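Local coordinates for histidine triad (HIT) protein (Sinorhizobium meliloti, PDB 3NRD) that probably binds nucleotides and may act on phosphate-linked substrates, and pairs with a second copy of itself, at residues A[117-120]-A[126-129]; A[27-30]-A[35-38]; A[41-46]-A[54-59]; A[66-71]-A[78-83]; A[103-106]-A[112-115]. All coordinates share one frame; numbering follows the deposited sequence. Where two conformers were deposited one is given.

Overall arrangement
Five short-range contacts follow one another along the chain without nesting or crossing. Interaction 2 comes first and closes the hairpin between strands 24-29 and 36-41. Interaction 3 spans the connection from strand 36-41 to helix 54-75, and interaction 4 closes the turn from that helix into strand 79-84, outermost within this chain. Interactions 5 and 1 both belong to the C-terminal part, where 5 folds back the loop after strand 94-99 and 1 ties the end of that loop to helix 121-134. F127 of interaction 1 touches both P35 of interaction 2 and L71 of interaction 4, joining the C-terminal helix, the hairpin and helix 54-75. Interactions 3 and 5 lie farthest apart, their centres about 30 Å from each other.

Interaction 1: residues A[117-120]-A[126-129]; sequences EPWP and TFAA
W119 brings the six-membered ring of its indole up to the ring of F127, in the second turn of helix 121-134, and these two side chains make the whole contact. The two rings are nearly parallel, their planes 17° apart, but offset enough that little of either lies over the other, with centroids 5.2 Å apart. The nearest atoms are W119 CH2 and F127 CD2, at 3.7 Å, while W119 CZ3 approaches F127 CB at 3.9 Å. On the F127 side, CG is trans to the backbone nitrogen (chi1 -170°), which carries the ring off the helix toward the indole. The backbone of W119 is held too, its N donating a hydrogen bond to N30 OD1 in the hairpin loop. Both rings also rest on L28 of strand 24-29, and F127 reaches on to P35 and to L71 of helix 54-75. P120, next to W119, takes the N-cap position of the helix. This near-surface aromatic pair therefore joins the loop that leads into a helix to that helix's own first turns, a local closure that seats the C-terminal helix 121-134 against the antiparallel sheet of the HIT fold.

Interaction 2: residues A[27-30]-A[35-38]; sequences RLMN and PWLI
M29, a selenomethionine, places its CG over the face of the W36 indole at the turn end of an antiparallel beta hairpin formed by strands 24-29 and 36-41. That CG stands 3.5 Å from the centroid of the six-membered ring, nearly on the ring normal, in a CH-pi contact. The side chain was modelled in two conformers; in the one described here the selenium also lies over the face, in a Met-aromatic contact. L28 and L37, a non-hydrogen-bonded pair, meet through L28 CD1 and L37 CD2 at 3.6 Å, on the face covered by helix 121-134. R27 and I38 form the hydrogen-bonded pair, and R27 CB packs on I38 CG1.

Beneath these side chains the ladder sets the register. R27 N donates to I38 O and I38 N to R27 O, both nearly straight, whereas the bond from M29 N to W36 O is more bent, at 141°, with the donor tilted from the carbonyl plane. Farther out, W36 NE1 is hydrogen-bonded to H95 ND1 on strand 94-99, which helps to fix the ring that M29 covers, and W111 packs against the same indole at a steep angle. Near the turn, a water lies between the two backbones, accepting from W36 N at 3.0 Å and lying 3.0 Å from M29 O, to which it can donate.

Interaction 3: residues A[41-46]-A[54-59]; sequences PQRADI and PLDQAM. With SO4 (sulfate ion), chain G; SO4 (sulfate ion), chain I.
Residues 41-46 leave strand 36-41 as an irregular loop, with Q42 at the centre of an inverse gamma turn closed by a weak bond from R43 N to P41 O, while residues 54-59 form the opening turns of helix 54-75. Between them a single side-on salt bridge, R43 with D56, spans this strand-to-helix connection of the HIT domain. R43, just after the turn's centre, points toward the helix, and its chain bends at chi2 (-62°) to bring the guanidinium alongside the carboxylate, which approaches from the opposite direction.

Two nitrogens each take one oxygen. R43 NH2 donates almost straight to OD1 of D56 at 3.0 Å, reaching it on the syn side with the oxygen in the guanidinium plane. The other bond, from R43 NE to D56 OD2, is shorter at 2.8 Å but bent, and NE lies above the carboxylate plane. This difference is consistent with the 34° between the two flat groups. The double grip limits rotation of both groups, and D56 N is separately bound to T53 OG1 at the helix start.

Two sulfates, probably from the crystallisation liquor, sit along the loop. One accepts from Q42 NE2, whose amide is also held by Q25 and L23; the other takes a nearly straight bond from the backbone N of A44, with its O4 2.8 Å away.

Interaction 4: residues A[66-71]-A[78-83]; sequences LVAAGL and EKINIG
I80 presents its side chain to helix 54-75 through two branches that do different work. Its CG1 is trans to the carbonyl carbon (chi1 -62°) and a second bend at chi2 (-66°) turns CD1 toward L71, where I80 CD1 lies 4.0 Å from L71 CD2. The CG2 branch instead meets the methyl of A68, with I80 CG2 3.9 Å from A68 CB. Between these two touches, I80 CG1 sits against the carbonyl oxygen of A68 at 3.6 Å. L71 has its CG trans to N, which lets CG and CD2 reach I80 CD1. I82 adds a looser touch, its CD1 4.2 Å from A68 CB.

No hydrogen bond joins the segments; this is apolar packing of a helix on a strand of the antiparallel HIT sheet that is outermost within this chain, the axis of 66-71 running at 148° to that of strand 79-83, roughly antiparallel. V96 of the adjoining strand 94-99 also touches A68 and L71, so the helix bridges both strands.

On the strand, I80 O accepts hydrogen bonds from two side chains. K79 NZ, brought back by bends at chi2 and chi4, donates at 2.9 Å in the carbonyl plane, whereas N81 ND2 comes from above that plane, off the lone-pair direction. K79 NZ also forms a salt bridge with E48 of the second subunit, and I82 and G83 pair in an antiparallel ladder with a strand of that subunit, continuing the sheet across the interface.

Interaction 5: residues A[103-106]-A[112-115]; sequences DPNW and GFGK
A side-chain amide stacked on a phenyl ring joins two parts of one long loop near the protein surface, between strand 94-99 and helix 121-134, with N105 over one face of F113. N105 CB lies 3.5 Å from the ring centroid and only 5° off the ring normal, a CH-pi contact made almost at the centre of the ring. The amide then continues outward over one side of the ring with its plane 10° from that of the phenyl. N105 CG is 3.4 Å from F113 CD1, and OD1 comes 3.4 Å from F113 CE1, so the flat group is laid over the CD1-CE1 bond. In N105, CG is trans to the backbone nitrogen (chi1 -155°), a setting that brings the amide across the ring. P104 adds a lighter touch through its CB, 4.1 Å from F113 CE2.

The turn explains how N105 reaches its place. Residues 103-106 form a type II beta turn, closed by a bond from W106 N to D103 O, and N105 takes the third position with positive phi. The amide nitrogen is held separately, N105 ND2 donating to P109 O within the span between the two segments, which helps fix the rotation of the group above the ring.

Around the loop, P104 O accepts from W34 NE1 and F113 O from R33 NH1, both in the connection between strands 24-29 and 36-41. D103 forms a salt bridge with R99 at the end of strand 94-99, so the stack lies beside R33 and W34 of the hairpin connection, in the loop between that strand and helix 121-134.

Interaction 1: residues A[117-120]-A[126-129]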
# COMPACT_ATOMS: atom_id res chain seq x y z
N GLU A 117 -17.14 -5.13 11.88
CA GLU A 117 -17.58 -5.24 13.27
C GLU A 117 -17.14 -3.96 14.00
O GLU A 117 -15.93 -3.75 14.21
CB GLU A 117 -16.96 -6.46 13.94
CG GLU A 117 -17.43 -7.79 13.30
CD GLU A 117 -16.79 -9.06 13.91
OE1 GLU A 117 -16.10 -8.99 14.97
OE2 GLU A 117 -16.98 -10.14 13.31
N PRO A 118 -18.10 -3.07 14.35
CA PRO A 118 -17.69 -1.79 14.93
C PRO A 118 -17.00 -1.91 16.31
O PRO A 118 -17.21 -2.86 17.04
CB PRO A 118 -19.00 -1.01 15.04
CG PRO A 118 -20.06 -2.05 15.09
CD PRO A 118 -19.56 -3.16 14.21
N TRP A 119 -16.14 -0.96 16.64
CA TRP A 119 -15.41 -0.98 17.89
C TRP A 119 -16.34 -0.53 19.01
O TRP A 119 -17.04 0.46 18.86
CB TRP A 119 -14.24 0.00 17.87
CG TRP A 119 -12.99 -0.43 17.18
CD1 TRP A 119 -12.72 -0.37 15.85
CD2 TRP A 119 -11.81 -0.95 17.80
NE1 TRP A 119 -11.46 -0.84 15.59
CE2 TRP A 119 -10.87 -1.20 16.78
CE3 TRP A 119 -11.46 -1.22 19.13
CZ2 TRP A 119 -9.60 -1.71 17.04
CZ3 TRP A 119 -10.18 -1.75 19.40
CH2 TRP A 119 -9.27 -1.97 18.36
N PRO A 120 -16.36 -1.27 20.14
CA PRO A 120 -16.95 -0.67 21.34
C PRO A 120 -16.27 0.66 21.68
O PRO A 120 -15.09 0.80 21.46
CB PRO A 120 -16.71 -1.72 22.42
CG PRO A 120 -16.70 -3.03 21.66
CD PRO A 120 -16.08 -2.70 20.32
N THR A 126 -9.30 3.34 24.46
CA THR A 126 -8.12 2.72 25.06
C THR A 126 -7.09 2.40 23.98
O THR A 126 -5.92 2.76 24.11
CB THR A 126 -8.50 1.42 25.85
OG1 THR A 126 -9.39 1.77 26.90
CG2 THR A 126 -7.28 0.74 26.48
N PHE A 127 -7.53 1.78 22.89
CA PHE A 127 -6.63 1.48 21.78
C PHE A 127 -6.00 2.74 21.14
O PHE A 127 -4.80 2.74 20.83
CB PHE A 127 -7.33 0.65 20.71
CG PHE A 127 -6.38 0.12 19.67
CD1 PHE A 127 -5.35 -0.74 20.04
CD2 PHE A 127 -6.50 0.50 18.33
CE1 PHE A 127 -4.45 -1.24 19.09
CE2 PHE A 127 -5.61 0.01 17.37
CZ PHE A 127 -4.58 -0.85 17.75
N ALA A 128 -6.79 3.80 20.96
CA ALA A 128 -6.26 5.06 20.42
C ALA A 128 -5.11 5.52 21.33
O ALA A 128 -4.01 5.82 20.82
CB ALA A 128 -7.33 6.16 20.28
N ALA A 129 -5.36 5.50 22.65
CA ALA A 129 -4.34 5.86 23.66
C ALA A 129 -3.07 5.03 23.50
O ALA A 129 -1.99 5.55 23.53
CB ALA A 129 -4.88 5.70 25.06

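Interaction 2: residues A[27-30]-A[35-38]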
# COMPACT_ATOMS: atom_id res chain seq x y z
N ARG A 27 -7.09 8.22 11.50
CA ARG A 27 -8.36 7.66 11.91
C ARG A 27 -8.24 6.18 12.11
O ARG A 27 -7.48 5.54 11.43
CB ARG A 27 -9.42 7.93 10.87
CG ARG A 27 -9.62 9.38 10.62
CD ARG A 27 -10.70 9.66 9.62
NE ARG A 27 -12.05 9.65 10.17
CZ ARG A 27 -12.59 10.63 10.89
NH1 ARG A 27 -11.90 11.69 11.26
NH2 ARG A 27 -13.86 10.51 11.27
N LEU A 28 -9.01 5.66 13.05
CA LEU A 28 -9.10 4.23 13.28
C LEU A 28 -10.27 3.79 12.46
O LEU A 28 -11.37 4.26 12.70
CB LEU A 28 -9.36 3.94 14.77
CG LEU A 28 -9.64 2.51 15.21
CD1 LEU A 28 -8.35 1.61 15.07
CD2 LEU A 28 -10.24 2.49 16.63
N MSE A 29 -10.05 2.93 11.49
CA MSE A 29 -11.13 2.35 10.70
C MSE A 29 -12.03 1.62 11.67
O MSE A 29 -11.53 0.86 12.52
CB MSE A 29 -10.57 1.38 9.65
CG MSE A 29 -11.59 0.70 8.79
SE MSE A 29 -12.48 1.90 7.60
CE MSE A 29 -11.20 1.91 6.13
N ASN A 30 -13.34 1.85 11.57
CA ASN A 30 -14.24 1.29 12.54
C ASN A 30 -14.61 -0.16 12.17
O ASN A 30 -15.77 -0.48 11.89
CB ASN A 30 -15.46 2.15 12.70
CG ASN A 30 -16.26 1.78 13.94
OD1 ASN A 30 -15.83 1.00 14.79
ND2 ASN A 30 -17.43 2.37 14.06
N PRO A 35 -6.71 -4.43 13.70
CA PRO A 35 -6.35 -3.03 14.04
C PRO A 35 -5.90 -2.28 12.79
O PRO A 35 -4.85 -2.60 12.19
CB PRO A 35 -5.25 -3.17 15.08
CG PRO A 35 -5.28 -4.63 15.52
CD PRO A 35 -5.87 -5.42 14.41
N TRP A 36 -6.68 -1.27 12.42
CA TRP A 36 -6.66 -0.70 11.07
C TRP A 36 -6.79 0.81 11.20
O TRP A 36 -7.79 1.30 11.72
CB TRP A 36 -7.81 -1.32 10.31
CG TRP A 36 -8.02 -0.94 8.90
CD1 TRP A 36 -7.39 0.02 8.19
CD2 TRP A 36 -8.99 -1.50 8.05
NE1 TRP A 36 -7.91 0.10 6.94
CE2 TRP A 36 -8.91 -0.83 6.83
CE3 TRP A 36 -9.95 -2.50 8.21
CZ2 TRP A 36 -9.74 -1.13 5.75
CZ3 TRP A 36 -10.78 -2.81 7.15
CH2 TRP A 36 -10.67 -2.13 5.93
N LEU A 37 -5.74 1.50 10.77
CA LEU A 37 -5.66 2.94 10.78
C LEU A 37 -5.65 3.44 9.36
O LEU A 37 -5.18 2.75 8.43
CB LEU A 37 -4.37 3.38 11.44
CG LEU A 37 -4.13 2.81 12.84
CD1 LEU A 37 -2.83 3.36 13.39
CD2 LEU A 37 -5.28 3.11 13.79
N ILE A 38 -6.13 4.66 9.19
CA ILE A 38 -5.87 5.36 7.95
C ILE A 38 -5.22 6.69 8.21
O ILE A 38 -5.50 7.34 9.23
CB ILE A 38 -7.14 5.52 7.05
CG1 ILE A 38 -8.21 6.38 7.67
CG2 ILE A 38 -7.72 4.15 6.77
CD1 ILE A 38 -9.37 6.71 6.71
O HOH W 1 -9.48 -1.10 13.38

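Interaction 3: residues A[41-46]-A[54-59]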
# COMPACT_ATOMS: atom_id res chain seq x y z
N PRO A 41 -3.52 12.58 4.31
CA PRO A 41 -2.75 13.82 4.15
C PRO A 41 -3.69 14.97 3.91
O PRO A 41 -4.55 14.88 3.03
CB PRO A 41 -1.92 13.59 2.90
CG PRO A 41 -2.01 12.18 2.58
CD PRO A 41 -3.12 11.56 3.32
N GLN A 42 -3.49 16.08 4.61
CA GLN A 42 -4.44 17.20 4.58
C GLN A 42 -4.11 18.18 3.45
O GLN A 42 -3.87 19.37 3.68
CB GLN A 42 -4.42 17.88 5.92
CG GLN A 42 -4.75 16.97 7.07
CD GLN A 42 -4.55 17.66 8.39
OE1 GLN A 42 -5.52 18.04 9.03
NE2 GLN A 42 -3.30 17.83 8.80
N ARG A 43 -4.10 17.66 2.23
CA ARG A 43 -3.94 18.43 1.01
C ARG A 43 -5.19 18.21 0.14
O ARG A 43 -5.63 17.10 -0.03
CB ARG A 43 -2.69 17.99 0.25
CG ARG A 43 -1.38 18.04 1.01
CD ARG A 43 -1.03 19.46 1.44
NE ARG A 43 0.32 19.58 1.99
CZ ARG A 43 0.75 20.58 2.77
NH1 ARG A 43 -0.07 21.55 3.20
NH2 ARG A 43 2.02 20.58 3.18
N ALA A 44 -5.74 19.29 -0.39
CA ALA A 44 -6.94 19.25 -1.22
C ALA A 44 -6.71 18.54 -2.56
O ALA A 44 -5.64 18.65 -3.15
CB ALA A 44 -7.46 20.68 -1.47
N ASP A 45 -7.74 17.82 -2.99
CA ASP A 45 -7.82 17.20 -4.31
C ASP A 45 -6.63 16.32 -4.69
O ASP A 45 -6.17 16.40 -5.81
CB ASP A 45 -8.05 18.29 -5.38
CG ASP A 45 -9.20 19.19 -5.03
OD1 ASP A 45 -10.25 18.69 -4.57
OD2 ASP A 45 -9.03 20.42 -5.18
N ILE A 46 -6.13 15.52 -3.75
CA ILE A 46 -5.05 14.58 -4.02
C ILE A 46 -5.66 13.18 -4.09
O ILE A 46 -6.35 12.77 -3.16
CB ILE A 46 -3.92 14.63 -2.94
CG1 ILE A 46 -3.26 16.03 -2.87
CG2 ILE A 46 -2.86 13.49 -3.16
CD1 ILE A 46 -2.65 16.57 -4.19
N PRO A 54 7.03 16.69 -3.69
CA PRO A 54 8.07 15.79 -3.18
C PRO A 54 8.23 15.79 -1.66
O PRO A 54 8.34 14.72 -1.06
CB PRO A 54 9.35 16.32 -3.86
CG PRO A 54 8.88 16.78 -5.16
CD PRO A 54 7.51 17.44 -4.86
N LEU A 55 8.23 16.96 -1.05
CA LEU A 55 8.38 17.06 0.40
C LEU A 55 7.19 16.40 1.13
O LEU A 55 7.39 15.70 2.10
CB LEU A 55 8.54 18.53 0.80
CG LEU A 55 8.68 18.91 2.28
CD1 LEU A 55 9.68 18.07 3.00
CD2 LEU A 55 9.09 20.37 2.39
N ASP A 56 5.96 16.59 0.62
CA ASP A 56 4.79 15.92 1.20
C ASP A 56 4.83 14.40 1.04
O ASP A 56 4.45 13.66 1.96
CB ASP A 56 3.49 16.45 0.60
CG ASP A 56 3.11 17.85 1.08
OD1 ASP A 56 3.61 18.32 2.12
OD2 ASP A 56 2.27 18.48 0.39
N GLN A 57 5.32 13.91 -0.09
CA GLN A 57 5.57 12.46 -0.24
C GLN A 57 6.53 11.93 0.82
O GLN A 57 6.36 10.84 1.31
CB GLN A 57 6.17 12.14 -1.58
CG GLN A 57 5.28 12.39 -2.74
CD GLN A 57 5.95 12.11 -4.04
OE1 GLN A 57 6.73 11.17 -4.15
NE2 GLN A 57 5.62 12.88 -5.04
N ALA A 58 7.55 12.71 1.13
CA ALA A 58 8.53 12.37 2.16
C ALA A 58 7.90 12.37 3.54
O ALA A 58 8.12 11.44 4.31
CB ALA A 58 9.73 13.37 2.14
N MSE A 59 7.15 13.43 3.84
CA MSE A 59 6.39 13.56 5.09
C MSE A 59 5.46 12.36 5.27
O MSE A 59 5.36 11.79 6.37
CB MSE A 59 5.51 14.83 5.14
CG MSE A 59 6.11 16.16 5.73
SE MSE A 59 6.81 16.04 7.50
CE MSE A 59 6.01 14.47 8.19
S SO4 G . -3.93 22.77 -0.46
O1 SO4 G . -2.71 22.10 -0.85
O2 SO4 G . -3.59 23.89 0.39
O3 SO4 G . -4.56 23.26 -1.68
O4 SO4 G . -4.82 21.86 0.25
S SO4 I . -0.75 20.02 11.85
O1 SO4 I . 0.38 19.39 12.50
O2 SO4 I . -1.49 20.70 12.91
O3 SO4 I . -0.28 20.96 10.84
O4 SO4 I . -1.57 19.00 11.21

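Interaction 4: residues A[66-71]-A[78-83]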
# COMPACT_ATOMS: atom_id res chain seq x y z
N LEU A 66 6.39 5.62 10.70
CA LEU A 66 6.30 5.83 12.14
C LEU A 66 5.03 5.18 12.69
O LEU A 66 5.09 4.55 13.70
CB LEU A 66 6.30 7.32 12.48
CG LEU A 66 6.36 7.76 13.92
CD1 LEU A 66 7.78 7.72 14.47
CD2 LEU A 66 5.75 9.18 14.05
N VAL A 67 3.91 5.37 12.02
CA VAL A 67 2.65 4.77 12.47
C VAL A 67 2.69 3.25 12.35
O VAL A 67 2.21 2.57 13.23
CB VAL A 67 1.43 5.37 11.71
CG1 VAL A 67 0.17 4.54 11.90
CG2 VAL A 67 1.21 6.80 12.20
N ALA A 68 3.27 2.73 11.27
CA ALA A 68 3.36 1.28 11.05
C ALA A 68 4.17 0.63 12.19
O ALA A 68 3.74 -0.36 12.76
CB ALA A 68 3.97 0.97 9.70
N ALA A 69 5.33 1.20 12.49
CA ALA A 69 6.19 0.72 13.60
C ALA A 69 5.43 0.82 14.92
O ALA A 69 5.41 -0.13 15.69
CB ALA A 69 7.51 1.50 13.66
N GLY A 70 4.74 1.94 15.12
CA GLY A 70 3.95 2.15 16.33
C GLY A 70 2.80 1.17 16.45
O GLY A 70 2.58 0.60 17.51
N LEU A 71 2.08 0.96 15.36
CA LEU A 71 0.96 0.03 15.35
C LEU A 71 1.43 -1.37 15.65
O LEU A 71 0.77 -2.07 16.43
CB LEU A 71 0.21 0.07 14.00
CG LEU A 71 -0.99 -0.85 13.83
CD1 LEU A 71 -2.05 -0.60 14.88
CD2 LEU A 71 -1.59 -0.68 12.39
N GLU A 78 2.27 -9.70 13.89
CA GLU A 78 3.33 -10.36 13.08
C GLU A 78 3.75 -9.55 11.85
O GLU A 78 4.92 -9.58 11.45
CB GLU A 78 2.87 -11.74 12.65
CG GLU A 78 2.75 -12.68 13.83
CD GLU A 78 1.88 -13.90 13.59
OE1 GLU A 78 1.55 -14.23 12.42
OE2 GLU A 78 1.53 -14.52 14.62
N LYS A 79 2.80 -8.83 11.24
CA LYS A 79 3.03 -8.15 9.98
C LYS A 79 2.11 -6.95 9.82
O LYS A 79 0.91 -7.02 10.13
CB LYS A 79 2.82 -9.11 8.81
CG LYS A 79 3.29 -8.62 7.44
CD LYS A 79 4.81 -8.55 7.33
CE LYS A 79 5.24 -7.98 5.98
NZ LYS A 79 4.88 -6.56 5.83
N ILE A 80 2.67 -5.85 9.34
CA ILE A 80 1.89 -4.70 8.92
C ILE A 80 1.61 -4.79 7.42
O ILE A 80 2.48 -5.21 6.65
CB ILE A 80 2.62 -3.37 9.23
CG1 ILE A 80 2.84 -3.20 10.75
CG2 ILE A 80 1.84 -2.16 8.71
CD1 ILE A 80 1.55 -3.03 11.56
N ASN A 81 0.39 -4.39 7.02
CA ASN A 81 -0.00 -4.21 5.63
C ASN A 81 -0.28 -2.72 5.43
O ASN A 81 -0.99 -2.13 6.21
CB ASN A 81 -1.27 -4.98 5.27
CG ASN A 81 -1.12 -6.49 5.33
OD1 ASN A 81 -2.11 -7.19 5.25
ND2 ASN A 81 0.11 -7.00 5.47
N ILE A 82 0.32 -2.12 4.39
CA ILE A 82 0.16 -0.72 4.06
C ILE A 82 -0.47 -0.64 2.70
O ILE A 82 -0.02 -1.36 1.80
CB ILE A 82 1.50 0.00 4.03
CG1 ILE A 82 2.07 0.10 5.46
CG2 ILE A 82 1.33 1.39 3.42
CD1 ILE A 82 3.51 0.44 5.52
N GLY A 83 -1.44 0.24 2.50
CA GLY A 83 -2.18 0.27 1.22
C GLY A 83 -2.72 1.62 0.87
O GLY A 83 -3.21 2.32 1.74

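Interaction 5: residues A[103-106]-A[112-115]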
# COMPACT_ATOMS: atom_id res chain seq x y z
N ASP A 103 -5.79 -14.37 11.72
CA ASP A 103 -6.72 -13.24 11.84
C ASP A 103 -7.71 -13.37 10.69
O ASP A 103 -7.54 -14.25 9.87
CB ASP A 103 -5.98 -11.87 11.91
CG ASP A 103 -5.42 -11.39 10.58
OD1 ASP A 103 -5.73 -11.91 9.51
OD2 ASP A 103 -4.60 -10.45 10.61
N PRO A 104 -8.77 -12.55 10.65
CA PRO A 104 -9.77 -12.83 9.64
C PRO A 104 -9.23 -12.68 8.21
O PRO A 104 -8.58 -11.69 7.90
CB PRO A 104 -10.87 -11.80 9.97
CG PRO A 104 -10.80 -11.72 11.43
CD PRO A 104 -9.29 -11.60 11.64
N ASN A 105 -9.44 -13.73 7.43
CA ASN A 105 -9.03 -13.85 6.04
C ASN A 105 -7.51 -13.98 5.81
O ASN A 105 -7.07 -13.96 4.67
CB ASN A 105 -9.57 -12.68 5.21
CG ASN A 105 -9.71 -13.03 3.72
OD1 ASN A 105 -10.17 -14.12 3.37
ND2 ASN A 105 -9.34 -12.11 2.85
N TRP A 106 -6.73 -14.15 6.88
CA TRP A 106 -5.31 -14.38 6.72
C TRP A 106 -5.09 -15.55 5.77
O TRP A 106 -5.79 -16.57 5.89
CB TRP A 106 -4.67 -14.73 8.06
CG TRP A 106 -3.24 -15.06 7.92
CD1 TRP A 106 -2.68 -16.31 7.68
CD2 TRP A 106 -2.16 -14.16 8.01
NE1 TRP A 106 -1.32 -16.20 7.63
CE2 TRP A 106 -0.97 -14.90 7.82
CE3 TRP A 106 -2.07 -12.79 8.23
CZ2 TRP A 106 0.30 -14.30 7.86
CZ3 TRP A 106 -0.81 -12.20 8.27
CH2 TRP A 106 0.35 -12.96 8.08
N GLY A 112 -12.57 -5.42 1.41
CA GLY A 112 -13.67 -6.13 0.81
C GLY A 112 -14.05 -7.44 1.47
O GLY A 112 -14.95 -8.12 0.96
N PHE A 113 -13.42 -7.79 2.59
CA PHE A 113 -13.70 -9.06 3.24
C PHE A 113 -14.81 -8.91 4.29
O PHE A 113 -14.65 -8.20 5.29
CB PHE A 113 -12.46 -9.66 3.91
CG PHE A 113 -12.75 -10.97 4.60
CD1 PHE A 113 -12.97 -12.11 3.85
CD2 PHE A 113 -12.82 -11.06 5.99
CE1 PHE A 113 -13.26 -13.32 4.46
CE2 PHE A 113 -13.11 -12.27 6.62
CZ PHE A 113 -13.32 -13.40 5.86
N GLY A 114 -15.91 -9.60 4.06
CA GLY A 114 -16.98 -9.71 5.06
C GLY A 114 -17.60 -8.38 5.48
O GLY A 114 -17.59 -7.43 4.71
N LYS A 115 -18.13 -8.34 6.70
CA LYS A 115 -18.89 -7.20 7.23
C LYS A 115 -18.09 -6.59 8.37
O LYS A 115 -17.56 -7.33 9.19
CB LYS A 115 -20.29 -7.66 7.69
CG LYS A 115 -20.94 -6.77 8.76